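Local coordinates for protein ubiquinone biosynthesis accessory factor UbiJ (Escherichia coli, PDB 6H6O) that binds hydrophobic ubiquinone biosynthetic intermediates through its SCP2 domain and is essential for the stability of the Ubi complex that makes ubiquinone, at residues Gly111-Gln114 with Val115-Phe119; Leu26-Phe29 with Leu30-Pro34; Ala35-Thr38 with Ala39-Arg42; Pro13-Pro16 with Leu17-Gly21. All blocks are in the same frame, centred on the assembly; numbering follows the deposited sequence.

How the interactions relate
The four contacts are local turns, at helix ends or along a short helix, in the SCP2-containing part of UbiJ. Interaction 4 begins helix 14-30 and interaction 2 finishes it, their centres about 20 Å apart. Interaction 3, about 10 Å from interaction 2 between centres, is the next helix, joined back by R40 NH1, 2.8 Å from S33 O. Interaction 1 starts helix 113-128 beside the bound (2S)-2-hydroxybutanedioic acid. It reaches interaction 2 where F119 CE1 meets L30 CD1 at 3.8 Å, and interaction 3 where N118 OD1 packs 3.6 Å from R42 NE. Interaction 4 stays apart from interaction 1, about 12 Å away between nearest atoms.

Interaction 1: residues Gly111-Gln114 with Val115-Phe119; sequences GDIQ and VVQNF. With LMR ((2S)-2-hydroxybutanedioic acid), chain E.
The N-cap of helix 113-128 is built where D112 meets V115, beside a pocket for (2S)-2-hydroxybutanedioic acid. D112 OD1 accepts a capping bond from Q114 N at 3.1 Å, with the donor above the carboxylate plane and the bond well short of straight. The backbone O of D112 takes V115 N, and OD2 rests 3.7 Å from V115 CG2, the two side chains crossing at about a right angle. D112 N also lies 3.4 Å from O4B of the ligand, a proximity only, in a pocket that includes A78 and D79 as well. One turn on, I113 O accepts from Q117 N in the carbonyl plane. V116 CG1, turned between its own backbone N and carbonyl carbon (chi1 65°), presses to 3.2 Å from that same oxygen. Q117 runs back toward the start of the helix, with CG 3.4 Å from I113 O and NE2 3.9 Å from both I113 CG1 and CD1. Cutting Q117 back to an alanine here removes the amide, which would probably uncover one flank of I113 and let its CD1 end turn more freely. N118 N in turn donates to Q114 O at 2.8 Å. The positive end of the helix would tend to favour the D112 carboxylate, while the ligand's acid group, only a few ångströms away, would probably work against it.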
ATOM      1  N   GLY A 111       6.931 -19.450  12.599  1.00 23.70           N
ATOM      2  CA  GLY A 111       5.718 -19.852  13.297  1.00 22.65           C
ATOM      3  C   GLY A 111       4.873 -20.817  12.498  1.00 25.71           C
ATOM      4  O   GLY A 111       5.404 -21.663  11.778  1.00 27.26           O
ATOM      5  N   ASP A 112       3.543 -20.698  12.622  1.00 22.24           N
ATOM      6  CA  ASP A 112       2.600 -21.610  11.996  1.00 21.23           C
ATOM      7  C   ASP A 112       2.367 -21.324  10.507  1.00 22.11           C
ATOM      8  O   ASP A 112       1.599 -20.433  10.151  1.00 19.11           O
ATOM      9  CB  ASP A 112       1.273 -21.643  12.794  1.00 22.27           C
ATOM     10  CG  ASP A 112       0.222 -22.609  12.278  1.00 27.69           C
ATOM     11  OD1 ASP A 112       0.573 -23.495  11.462  1.00 27.76           O
ATOM     12  OD2 ASP A 112      -0.945 -22.510  12.728  1.00 26.72           O
ATOM     13  N   ILE A 113       2.966 -22.150   9.640  1.00 20.71           N
ATOM     14  CA  ILE A 113       2.814 -22.027   8.174  1.00 21.11           C
ATOM     15  C   ILE A 113       1.313 -22.086   7.721  1.00 23.48           C
ATOM     16  O   ILE A 113       0.958 -21.458   6.728  1.00 23.89           O
ATOM     17  CB  ILE A 113       3.709 -23.071   7.420  1.00 24.86           C
ATOM     18  CG1 ILE A 113       3.889 -22.678   5.928  1.00 25.26           C
ATOM     19  CG2 ILE A 113       3.187 -24.521   7.601  1.00 25.55           C
ATOM     20  CD1 ILE A 113       4.895 -23.542   5.113  1.00 33.28           C
ATOM     21  N   GLN A 114       0.457 -22.799   8.479  1.00 19.78           N
ATOM     22  CA  GLN A 114      -0.971 -22.955   8.169  1.00 19.03           C
ATOM     23  C   GLN A 114      -1.706 -21.624   8.128  1.00 20.89           C
ATOM     24  O   GLN A 114      -2.589 -21.458   7.296  1.00 18.91           O
ATOM     25  CB  GLN A 114      -1.664 -23.940   9.133  1.00 20.88           C
ATOM     26  CG  GLN A 114      -1.156 -25.373   8.987  1.00 40.33           C
ATOM     27  CD  GLN A 114      -1.938 -26.342   9.835  1.00 66.71           C
ATOM     28  OE1 GLN A 114      -1.781 -26.410  11.060  1.00 65.28           O
ATOM     29  NE2 GLN A 114      -2.782 -27.132   9.193  1.00 58.77           N
ATOM     30  N   VAL A 115      -1.300 -20.654   8.971  1.00 18.01           N
ATOM     31  CA  VAL A 115      -1.911 -19.319   9.018  1.00 16.35           C
ATOM     32  C   VAL A 115      -1.783 -18.610   7.666  1.00 19.53           C
ATOM     33  O   VAL A 115      -2.801 -18.178   7.107  1.00 18.29           O
ATOM     34  CB  VAL A 115      -1.371 -18.464  10.219  1.00 18.48           C
ATOM     35  CG1 VAL A 115      -1.893 -17.023  10.161  1.00 17.34           C
ATOM     36  CG2 VAL A 115      -1.733 -19.109  11.560  1.00 17.80           C
ATOM     37  N   VAL A 116      -0.558 -18.525   7.114  1.00 17.24           N
ATOM     38  CA  VAL A 116      -0.352 -17.869   5.813  1.00 17.66           C
ATOM     39  C   VAL A 116      -1.000 -18.714   4.674  1.00 20.57           C
ATOM     40  O   VAL A 116      -1.587 -18.138   3.762  1.00 20.24           O
ATOM     41  CB  VAL A 116       1.127 -17.464   5.543  1.00 21.97           C
ATOM     42  CG1 VAL A 116       2.043 -18.688   5.439  1.00 21.59           C
ATOM     43  CG2 VAL A 116       1.235 -16.565   4.304  1.00 22.51           C
ATOM     44  N   GLN A 117      -0.945 -20.056   4.759  1.00 18.92           N
ATOM     45  CA  GLN A 117      -1.613 -20.910   3.761  1.00 19.35           C
ATOM     46  C   GLN A 117      -3.127 -20.621   3.741  1.00 21.41           C
ATOM     47  O   GLN A 117      -3.704 -20.457   2.661  1.00 19.78           O
ATOM     48  CB  GLN A 117      -1.372 -22.404   4.045  1.00 21.09           C
ATOM     49  CG  GLN A 117       0.058 -22.853   3.748  1.00 28.08           C
ATOM     50  CD  GLN A 117       0.351 -24.242   4.280  1.00 43.20           C
ATOM     51  OE1 GLN A 117      -0.371 -24.794   5.113  1.00 34.37           O
ATOM     52  NE2 GLN A 117       1.446 -24.838   3.838  1.00 36.64           N
ATOM     53  N   ASN A 118      -3.746 -20.496   4.937  1.00 17.04           N
ATOM     54  CA  ASN A 118      -5.184 -20.215   5.069  1.00 16.79           C
ATOM     55  C   ASN A 118      -5.508 -18.798   4.612  1.00 19.11           C
ATOM     56  O   ASN A 118      -6.535 -18.590   3.980  1.00 17.89           O
ATOM     57  CB  ASN A 118      -5.683 -20.480   6.494  1.00 17.07           C
ATOM     58  CG  ASN A 118      -5.665 -21.959   6.824  1.00 27.39           C
ATOM     59  OD1 ASN A 118      -5.736 -22.814   5.947  1.00 22.59           O
ATOM     60  ND2 ASN A 118      -5.597 -22.303   8.093  1.00 23.39           N
ATOM     61  N   PHE A 119      -4.611 -17.851   4.871  1.00 16.35           N
ATOM     62  CA  PHE A 119      -4.793 -16.476   4.425  1.00 16.15           C
ATOM     63  C   PHE A 119      -4.819 -16.394   2.868  1.00 20.10           C
ATOM     64  O   PHE A 119      -5.732 -15.788   2.289  1.00 20.07           O
ATOM     65  CB  PHE A 119      -3.718 -15.556   5.030  1.00 18.34           C
ATOM     66  CG  PHE A 119      -3.877 -14.119   4.601  1.00 20.70           C
ATOM     67  CD1 PHE A 119      -4.935 -13.344   5.078  1.00 23.66           C
ATOM     68  CD2 PHE A 119      -3.020 -13.560   3.666  1.00 26.98           C
ATOM     69  CE1 PHE A 119      -5.103 -12.014   4.667  1.00 25.50           C
ATOM     70  CE2 PHE A 119      -3.199 -12.232   3.239  1.00 30.86           C
ATOM     71  CZ  PHE A 119      -4.226 -11.463   3.768  1.00 27.55           C
TER
HETATM   72  C1  LMR E 203       3.730 -18.970  19.072  1.00 54.14           C
HETATM   73  O1A LMR E 203       4.529 -19.218  19.952  1.00 57.84           O
HETATM   74  O1B LMR E 203       3.918 -18.061  18.145  1.00 48.63           O
HETATM   75  C2  LMR E 203       2.382 -19.666  18.982  1.00 54.42           C
HETATM   76  O2  LMR E 203       1.363 -18.792  18.512  1.00 49.06           O
HETATM   77  C3  LMR E 203       2.440 -20.912  18.106  1.00 57.49           C
HETATM   78  C4  LMR E 203       2.489 -20.607  16.628  1.00 55.41           C
HETATM   79  O4A LMR E 203       1.303 -20.529  16.071  1.00 51.34           O
HETATM   80  O4B LMR E 203       3.530 -20.484  16.017  1.00 56.65           O

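Interaction 2: residues Leu26-Phe29 with Leu30-Pro34; sequences LNTF and LYRSP
L30 holds CG away from its own carbonyl carbon (chi1 -56°) while F29 swings its ring away from its backbone N (chi1 -176°), and together these turns bring L30 CD2 to 3.5 Å from F29 CD2, at a slant to the ring. The other branch of L30 lies beside L26, the two side chains pointing the same way with L30 CD1 4.0 Å from L26 CD2. L30 also packs on F119, L122 and A126 of helix 113-128; an alanine here would lose both methyl branches and would probably open a gap between this last turn and that helix. N27 OD1 approaches Y31 CD1 to 3.5 Å, the amide and ring planes 59° apart. That oxygen accepts from V68 N, and Y31 OH is hydrogen-bonded to S64 O, which ties both polar ends to the edge of the sheet and the loop before it. Backbone bonds from L30 N to L26 O and from Y31 N to N27 O continue the helical pattern into this turn. Beyond them a single water takes over, donating to F29 O at 2.9 Å and accepting from S33 N at 3.0 Å. This is the C-terminal end of helix 14-30, where that water bridges the backbone as the chain leaves for the loop.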
ATOM      1  N   LEU A  26      -8.759  -4.734   3.370  1.00 16.76           N
ATOM      2  CA  LEU A  26      -8.886  -6.141   3.776  1.00 16.97           C
ATOM      3  C   LEU A  26     -10.295  -6.499   4.195  1.00 20.65           C
ATOM      4  O   LEU A  26     -10.769  -7.572   3.838  1.00 21.09           O
ATOM      5  CB  LEU A  26      -7.895  -6.488   4.892  1.00 16.99           C
ATOM      6  CG  LEU A  26      -6.417  -6.520   4.501  1.00 21.44           C
ATOM      7  CD1 LEU A  26      -5.552  -6.662   5.737  1.00 20.47           C
ATOM      8  CD2 LEU A  26      -6.120  -7.622   3.440  1.00 23.77           C
ATOM      9  N   ASN A  27     -10.977  -5.609   4.945  1.00 16.24           N
ATOM     10  CA  ASN A  27     -12.338  -5.904   5.358  1.00 16.72           C
ATOM     11  C   ASN A  27     -13.332  -5.897   4.187  1.00 20.16           C
ATOM     12  O   ASN A  27     -14.147  -6.815   4.080  1.00 18.87           O
ATOM     13  CB  ASN A  27     -12.786  -5.015   6.498  1.00 18.20           C
ATOM     14  CG  ASN A  27     -12.163  -5.494   7.794  1.00 25.25           C
ATOM     15  OD1 ASN A  27     -12.368  -6.636   8.225  1.00 20.96           O
ATOM     16  ND2 ASN A  27     -11.362  -4.656   8.401  1.00 19.76           N
ATOM     17  N   THR A  28     -13.211  -4.941   3.275  1.00 16.98           N
ATOM     18  CA  THR A  28     -14.112  -4.930   2.116  1.00 17.39           C
ATOM     19  C   THR A  28     -13.864  -6.147   1.209  1.00 22.42           C
ATOM     20  O   THR A  28     -14.814  -6.745   0.694  1.00 24.26           O
ATOM     21  CB  THR A  28     -13.979  -3.604   1.341  1.00 21.98           C
ATOM     22  OG1 THR A  28     -14.156  -2.512   2.250  1.00 25.10           O
ATOM     23  CG2 THR A  28     -14.985  -3.500   0.183  1.00 27.79           C
ATOM     24  N   PHE A  29     -12.599  -6.533   1.044  1.00 18.92           N
ATOM     25  CA  PHE A  29     -12.224  -7.639   0.160  1.00 21.06           C
ATOM     26  C   PHE A  29     -12.530  -9.041   0.728  1.00 21.94           C
ATOM     27  O   PHE A  29     -13.050  -9.912   0.002  1.00 21.11           O
ATOM     28  CB  PHE A  29     -10.740  -7.510  -0.234  1.00 23.71           C
ATOM     29  CG  PHE A  29     -10.211  -8.522  -1.228  1.00 26.96           C
ATOM     30  CD1 PHE A  29     -10.734  -8.597  -2.520  1.00 33.12           C
ATOM     31  CD2 PHE A  29      -9.169  -9.377  -0.884  1.00 30.01           C
ATOM     32  CE1 PHE A  29     -10.223  -9.516  -3.451  1.00 34.98           C
ATOM     33  CE2 PHE A  29      -8.679 -10.316  -1.806  1.00 34.25           C
ATOM     34  CZ  PHE A  29      -9.207 -10.375  -3.081  1.00 32.64           C
ATOM     35  N   LEU A  30     -12.265  -9.231   2.026  1.00 18.05           N
ATOM     36  CA  LEU A  30     -12.350 -10.526   2.695  1.00 17.55           C
ATOM     37  C   LEU A  30     -13.550 -10.766   3.587  1.00 21.92           C
ATOM     38  O   LEU A  30     -13.975 -11.912   3.691  1.00 21.77           O
ATOM     39  CB  LEU A  30     -11.067 -10.776   3.521  1.00 18.24           C
ATOM     40  CG  LEU A  30      -9.716 -10.700   2.784  1.00 23.11           C
ATOM     41  CD1 LEU A  30      -8.574 -10.815   3.766  1.00 22.80           C
ATOM     42  CD2 LEU A  30      -9.587 -11.792   1.668  1.00 25.64           C
ATOM     43  N   TYR A  31     -14.083  -9.729   4.244  1.00 18.29           N
ATOM     44  CA  TYR A  31     -15.165  -9.901   5.217  1.00 18.16           C
ATOM     45  C   TYR A  31     -16.556  -9.471   4.779  1.00 22.50           C
ATOM     46  O   TYR A  31     -17.518  -9.722   5.516  1.00 24.37           O
ATOM     47  CB  TYR A  31     -14.800  -9.161   6.515  1.00 18.54           C
ATOM     48  CG  TYR A  31     -13.894  -9.964   7.409  1.00 19.33           C
ATOM     49  CD1 TYR A  31     -12.515  -9.986   7.203  1.00 20.22           C
ATOM     50  CD2 TYR A  31     -14.415 -10.727   8.453  1.00 20.02           C
ATOM     51  CE1 TYR A  31     -11.677 -10.746   8.019  1.00 19.23           C
ATOM     52  CE2 TYR A  31     -13.587 -11.451   9.297  1.00 20.16           C
ATOM     53  CZ  TYR A  31     -12.221 -11.454   9.079  1.00 24.07           C
ATOM     54  OH  TYR A  31     -11.421 -12.162   9.921  1.00 21.46           O
ATOM     55  N   ARG A  32     -16.681  -8.807   3.624  1.00 18.30           N
ATOM     56  CA  ARG A  32     -17.988  -8.322   3.176  1.00 19.60           C
ATOM     57  C   ARG A  32     -18.918  -9.482   2.745  1.00 23.66           C
ATOM     58  O   ARG A  32     -20.116  -9.425   3.016  1.00 24.37           O
ATOM     59  CB  ARG A  32     -17.809  -7.314   2.026  1.00 21.27           C
ATOM     60  CG  ARG A  32     -19.078  -6.646   1.521  1.00 34.90           C
ATOM     61  CD  ARG A  32     -18.732  -5.577   0.499  1.00 46.83           C
ATOM     62  NE  ARG A  32     -19.928  -4.948  -0.067  1.00 66.92           N
ATOM     63  CZ  ARG A  32     -20.509  -3.854   0.419  1.00 85.96           C
ATOM     64  NH1 ARG A  32     -21.598  -3.361  -0.158  1.00 74.94           N
ATOM     65  NH2 ARG A  32     -20.013  -3.251   1.493  1.00 76.70           N
ATOM     66  N   SER A  33     -18.365 -10.515   2.091  1.00 19.00           N
ATOM     67  CA  SER A  33     -19.200 -11.604   1.590  1.00 18.21           C
ATOM     68  C   SER A  33     -19.472 -12.716   2.606  1.00 21.27           C
ATOM     69  O   SER A  33     -18.534 -13.380   3.056  1.00 20.21           O
ATOM     70  CB  SER A  33     -18.629 -12.184   0.310  1.00 20.21           C
ATOM     71  OG  SER A  33     -19.436 -13.284  -0.090  1.00 21.74           O
ATOM     72  N   PRO A  34     -20.759 -13.016   2.890  1.00 20.03           N
ATOM     73  CA  PRO A  34     -21.056 -14.139   3.804  1.00 19.55           C
ATOM     74  C   PRO A  34     -20.689 -15.515   3.224  1.00 20.99           C
ATOM     75  O   PRO A  34     -20.542 -16.461   4.004  1.00 21.28           O
ATOM     76  CB  PRO A  34     -22.561 -14.017   4.057  1.00 22.41           C
ATOM     77  CG  PRO A  34     -23.088 -13.248   2.918  1.00 27.92           C
ATOM     78  CD  PRO A  34     -21.995 -12.356   2.413  1.00 22.46           C
TER
HETATM   79  O   HOH W   1     -15.791 -10.520   0.492  1.00 23.41           O

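Interaction 3: residues Ala35-Thr38 with Ala39-Arg42; sequences ALKT and ARSR
The short helix 37-41, entered through a 3-10 turn that begins at P34 and runs to L36, has R40 folding back over L36 and K37. The R40 chain bends at its third torsion (chi3 -53°), which lays the guanidinium flat over the backbone: L36 C sits 4.0 Å from its plane, over the centre of one face, and K37 N lies nearer the rim. NH1 touches L36 CB at 3.6 Å, and the buried positive charge meets the carbonyl of L30 at the end of helix 14-30 and that of S33 in the following loop, both hydrogen-bonded to NH1, an environment likely to favour it. Two ordinary helical bonds run alongside, R40 N to L36 O and S41 N to K37 O. At the far end S41 OG donates to T38 O at 2.7 Å, tilted 32° from the carbonyl plane, which engages a carbonyl oxygen three residues back. A39 CB fits against L36 O at 3.4 Å. K37 NZ remains 7.0 Å from R40 NH2 and has a long, weak ion pair with E65. The turn lies against helix 113-128, with L36 on A126, R40 on L122 and R42 on N118 and A121, so this small helix links the end of helix 14-30 to the long C-terminal one.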
ATOM      1  N   ALA A  35     -20.490 -15.625   1.866  1.00 16.81           N
ATOM      2  CA  ALA A  35     -20.112 -16.897   1.241  1.00 17.42           C
ATOM      3  C   ALA A  35     -18.732 -17.407   1.727  1.00 19.76           C
ATOM      4  O   ALA A  35     -18.468 -18.608   1.650  1.00 19.37           O
ATOM      5  CB  ALA A  35     -20.112 -16.766  -0.280  1.00 18.84           C
ATOM      6  N   LEU A  36     -17.856 -16.487   2.173  1.00 16.12           N
ATOM      7  CA  LEU A  36     -16.493 -16.828   2.619  1.00 15.65           C
ATOM      8  C   LEU A  36     -16.365 -17.257   4.086  1.00 19.64           C
ATOM      9  O   LEU A  36     -15.245 -17.533   4.548  1.00 17.84           O
ATOM     10  CB  LEU A  36     -15.546 -15.649   2.337  1.00 15.50           C
ATOM     11  CG  LEU A  36     -15.446 -15.164   0.899  1.00 19.40           C
ATOM     12  CD1 LEU A  36     -14.531 -13.971   0.815  1.00 19.25           C
ATOM     13  CD2 LEU A  36     -14.957 -16.273  -0.027  1.00 20.49           C
ATOM     14  N   LYS A  37     -17.487 -17.302   4.815  1.00 18.66           N
ATOM     15  CA  LYS A  37     -17.491 -17.612   6.245  1.00 18.79           C
ATOM     16  C   LYS A  37     -16.656 -18.847   6.631  1.00 18.61           C
ATOM     17  O   LYS A  37     -15.844 -18.745   7.547  1.00 18.70           O
ATOM     18  CB  LYS A  37     -18.918 -17.727   6.793  1.00 24.02           C
ATOM     19  CG  LYS A  37     -18.963 -17.656   8.325  1.00 47.67           C
ATOM     20  CD  LYS A  37     -20.354 -17.781   8.905  1.00 62.86           C
ATOM     21  CE  LYS A  37     -20.352 -17.490  10.389  1.00 79.47           C
ATOM     22  NZ  LYS A  37     -21.721 -17.610  10.962  1.00 90.09           N
ATOM     23  N   THR A  38     -16.804 -19.987   5.919  1.00 16.31           N
ATOM     24  CA  THR A  38     -16.041 -21.199   6.309  1.00 16.43           C
ATOM     25  C   THR A  38     -14.534 -21.042   6.082  1.00 21.07           C
ATOM     26  O   THR A  38     -13.737 -21.599   6.848  1.00 21.20           O
ATOM     27  CB  THR A  38     -16.583 -22.464   5.662  1.00 19.53           C
ATOM     28  OG1 THR A  38     -16.390 -22.359   4.262  1.00 21.35           O
ATOM     29  CG2 THR A  38     -18.048 -22.732   6.011  1.00 17.72           C
ATOM     30  N   ALA A  39     -14.144 -20.267   5.046  1.00 17.86           N
ATOM     31  CA  ALA A  39     -12.735 -20.005   4.758  1.00 17.08           C
ATOM     32  C   ALA A  39     -12.161 -19.057   5.821  1.00 20.18           C
ATOM     33  O   ALA A  39     -11.039 -19.269   6.269  1.00 19.36           O
ATOM     34  CB  ALA A  39     -12.597 -19.396   3.375  1.00 17.89           C
ATOM     35  N   ARG A  40     -12.930 -18.047   6.260  1.00 15.44           N
ATOM     36  CA  ARG A  40     -12.458 -17.128   7.320  1.00 16.54           C
ATOM     37  C   ARG A  40     -12.327 -17.831   8.666  1.00 20.05           C
ATOM     38  O   ARG A  40     -11.421 -17.487   9.436  1.00 19.53           O
ATOM     39  CB  ARG A  40     -13.375 -15.922   7.466  1.00 16.71           C
ATOM     40  CG  ARG A  40     -13.289 -14.976   6.275  1.00 16.50           C
ATOM     41  CD  ARG A  40     -14.032 -13.668   6.485  1.00 18.06           C
ATOM     42  NE  ARG A  40     -15.423 -13.871   6.900  1.00 20.70           N
ATOM     43  CZ  ARG A  40     -16.488 -13.690   6.122  1.00 29.04           C
ATOM     44  NH1 ARG A  40     -16.344 -13.264   4.870  1.00 15.72           N
ATOM     45  NH2 ARG A  40     -17.701 -13.924   6.590  1.00 22.13           N
ATOM     46  N   SER A  41     -13.197 -18.844   8.937  1.00 16.77           N
ATOM     47  CA  SER A  41     -13.183 -19.564  10.229  1.00 16.82           C
ATOM     48  C   SER A  41     -11.823 -20.165  10.572  1.00 20.14           C
ATOM     49  O   SER A  41     -11.452 -20.214  11.745  1.00 18.76           O
ATOM     50  CB  SER A  41     -14.270 -20.633  10.280  1.00 22.70           C
ATOM     51  OG  SER A  41     -13.872 -21.794   9.574  1.00 34.97           O
ATOM     52  N   ARG A  42     -11.066 -20.581   9.530  1.00 16.13           N
ATOM     53  CA  ARG A  42      -9.727 -21.163   9.675  1.00 16.33           C
ATOM     54  C   ARG A  42      -8.709 -20.169  10.294  1.00 18.02           C
ATOM     55  O   ARG A  42      -7.688 -20.595  10.810  1.00 19.24           O
ATOM     56  CB  ARG A  42      -9.218 -21.631   8.294  1.00 19.75           C
ATOM     57  CG  ARG A  42     -10.002 -22.840   7.750  1.00 30.24           C
ATOM     58  CD  ARG A  42      -9.299 -23.529   6.600  1.00 36.61           C
ATOM     59  NE  ARG A  42      -9.313 -22.708   5.390  1.00 44.74           N
ATOM     60  CZ  ARG A  42      -9.742 -23.114   4.197  1.00 57.52           C
ATOM     61  NH1 ARG A  42     -10.201 -24.348   4.031  1.00 43.59           N
ATOM     62  NH2 ARG A  42      -9.713 -22.288   3.159  1.00 35.72           N
TER

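Interaction 4: residues Pro13-Pro16 with Leu17-Gly21; sequences PFKP and LVTAG
F14 and V18 make the tightest part of this turn, at the start of helix 14-30. V18 CG2 stands over one face of the F14 ring as a CH-pi contact, 3.9 Å from the ring centroid and 22° off its normal. It is offset toward the rim, 3.6 Å from F14 CE2; the first torsion of F14, with CG anti to the backbone N (chi1 -165°), sets the ring beside V18. The same methyl is 3.5 Å from F14 O, which also accepts from V18 N in the carbonyl plane. K15 packs next to it: its chain, bent at the second and fourth torsions, crosses T19 at about a right angle, with CE 3.7 Å from T19 CG2, before NZ makes a weak hydrogen bond to S58 O. On the opposing, exposed flank, P16 and A20 have far less to hold them. Apart from the A20 N to P16 O bond, A20 CB merely rests 3.3 Å from P16 O. Between the two, L17 CG comes to 3.6 Å from P13 O, a buried carbonyl with no partner in the model. P16 brings no N-H, at little cost, since the first helical turn has few carbonyls behind it to receive one. F14 also meets F29 of the second subunit edge-to-face, and L17 and V18 rest on L25 of that subunit. A proline in the first turn is typical of helix N-termini, and here that end of the helix also forms part of the dimer interface.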
ATOM      1  N   PRO A  13      -0.670  11.909  11.267  1.00 42.18           N
ATOM      2  CA  PRO A  13       0.545  11.107  10.988  1.00 39.09           C
ATOM      3  C   PRO A  13       0.320  10.073   9.888  1.00 34.92           C
ATOM      4  O   PRO A  13      -0.787   9.539   9.764  1.00 33.03           O
ATOM      5  CB  PRO A  13       0.869  10.454  12.336  1.00 41.14           C
ATOM      6  CG  PRO A  13      -0.442  10.480  13.089  1.00 46.91           C
ATOM      7  CD  PRO A  13      -1.071  11.780  12.684  1.00 43.66           C
ATOM      8  N   PHE A  14       1.367   9.792   9.097  1.00 27.75           N
ATOM      9  CA  PHE A  14       1.266   8.915   7.924  1.00 25.94           C
ATOM     10  C   PHE A  14       0.991   7.451   8.235  1.00 25.94           C
ATOM     11  O   PHE A  14       0.092   6.867   7.609  1.00 24.47           O
ATOM     12  CB  PHE A  14       2.516   9.046   7.038  1.00 27.60           C
ATOM     13  CG  PHE A  14       2.379   8.479   5.646  1.00 28.63           C
ATOM     14  CD1 PHE A  14       1.464   9.018   4.742  1.00 31.49           C
ATOM     15  CD2 PHE A  14       3.154   7.397   5.238  1.00 30.24           C
ATOM     16  CE1 PHE A  14       1.348   8.502   3.447  1.00 32.56           C
ATOM     17  CE2 PHE A  14       3.024   6.873   3.945  1.00 32.91           C
ATOM     18  CZ  PHE A  14       2.120   7.427   3.064  1.00 32.05           C
ATOM     19  N   LYS A  15       1.807   6.837   9.122  1.00 22.36           N
ATOM     20  CA  LYS A  15       1.685   5.416   9.448  1.00 22.34           C
ATOM     21  C   LYS A  15       0.258   5.004   9.881  1.00 23.41           C
ATOM     22  O   LYS A  15      -0.241   4.074   9.264  1.00 23.13           O
ATOM     23  CB  LYS A  15       2.755   4.975  10.485  1.00 26.41           C
ATOM     24  CG  LYS A  15       2.666   3.509  10.922  1.00 38.24           C
ATOM     25  CD  LYS A  15       3.446   2.563  10.016  1.00 43.14           C
ATOM     26  CE  LYS A  15       3.000   1.128  10.197  1.00 46.73           C
ATOM     27  NZ  LYS A  15       3.557   0.520  11.435  1.00 38.68           N
ATOM     28  N   PRO A  16      -0.434   5.659  10.865  1.00 23.06           N
ATOM     29  CA  PRO A  16      -1.813   5.238  11.208  1.00 23.16           C
ATOM     30  C   PRO A  16      -2.801   5.342  10.036  1.00 24.25           C
ATOM     31  O   PRO A  16      -3.727   4.535   9.960  1.00 22.85           O
ATOM     32  CB  PRO A  16      -2.197   6.166  12.374  1.00 26.03           C
ATOM     33  CG  PRO A  16      -0.910   6.686  12.895  1.00 30.59           C
ATOM     34  CD  PRO A  16      -0.022   6.809  11.705  1.00 25.56           C
ATOM     35  N   LEU A  17      -2.577   6.298   9.098  1.00 20.77           N
ATOM     36  CA  LEU A  17      -3.423   6.414   7.899  1.00 19.74           C
ATOM     37  C   LEU A  17      -3.213   5.210   6.983  1.00 22.59           C
ATOM     38  O   LEU A  17      -4.176   4.715   6.403  1.00 20.74           O
ATOM     39  CB  LEU A  17      -3.134   7.718   7.135  1.00 20.03           C
ATOM     40  CG  LEU A  17      -3.666   9.001   7.755  1.00 25.75           C
ATOM     41  CD1 LEU A  17      -3.262  10.184   6.884  1.00 26.43           C
ATOM     42  CD2 LEU A  17      -5.207   8.951   7.941  1.00 27.38           C
ATOM     43  N   VAL A  18      -1.954   4.736   6.858  1.00 19.70           N
ATOM     44  CA  VAL A  18      -1.622   3.556   6.042  1.00 19.87           C
ATOM     45  C   VAL A  18      -2.270   2.282   6.658  1.00 21.00           C
ATOM     46  O   VAL A  18      -2.912   1.500   5.936  1.00 19.94           O
ATOM     47  CB  VAL A  18      -0.089   3.415   5.844  1.00 24.64           C
ATOM     48  CG1 VAL A  18       0.292   2.048   5.269  1.00 24.59           C
ATOM     49  CG2 VAL A  18       0.463   4.561   4.983  1.00 24.74           C
ATOM     50  N   THR A  19      -2.095   2.066   7.989  1.00 18.61           N
ATOM     51  CA  THR A  19      -2.680   0.871   8.633  1.00 18.16           C
ATOM     52  C   THR A  19      -4.221   0.875   8.535  1.00 21.18           C
ATOM     53  O   THR A  19      -4.811  -0.163   8.213  1.00 21.06           O
ATOM     54  CB  THR A  19      -2.156   0.677  10.048  1.00 26.12           C
ATOM     55  OG1 THR A  19      -2.551   1.787  10.831  1.00 26.53           O
ATOM     56  CG2 THR A  19      -0.652   0.534  10.089  1.00 25.74           C
ATOM     57  N   ALA A  20      -4.855   2.039   8.755  1.00 18.67           N
ATOM     58  CA  ALA A  20      -6.321   2.185   8.623  1.00 20.26           C
ATOM     59  C   ALA A  20      -6.815   1.862   7.193  1.00 21.20           C
ATOM     60  O   ALA A  20      -7.834   1.178   7.041  1.00 20.06           O
ATOM     61  CB  ALA A  20      -6.754   3.585   9.029  1.00 21.79           C
ATOM     62  N   GLY A  21      -6.070   2.322   6.178  1.00 18.37           N
ATOM     63  CA  GLY A  21      -6.361   2.080   4.761  1.00 18.17           C
ATOM     64  C   GLY A  21      -6.262   0.603   4.414  1.00 19.37           C
ATOM     65  O   GLY A  21      -7.160   0.042   3.770  1.00 18.32           O
TER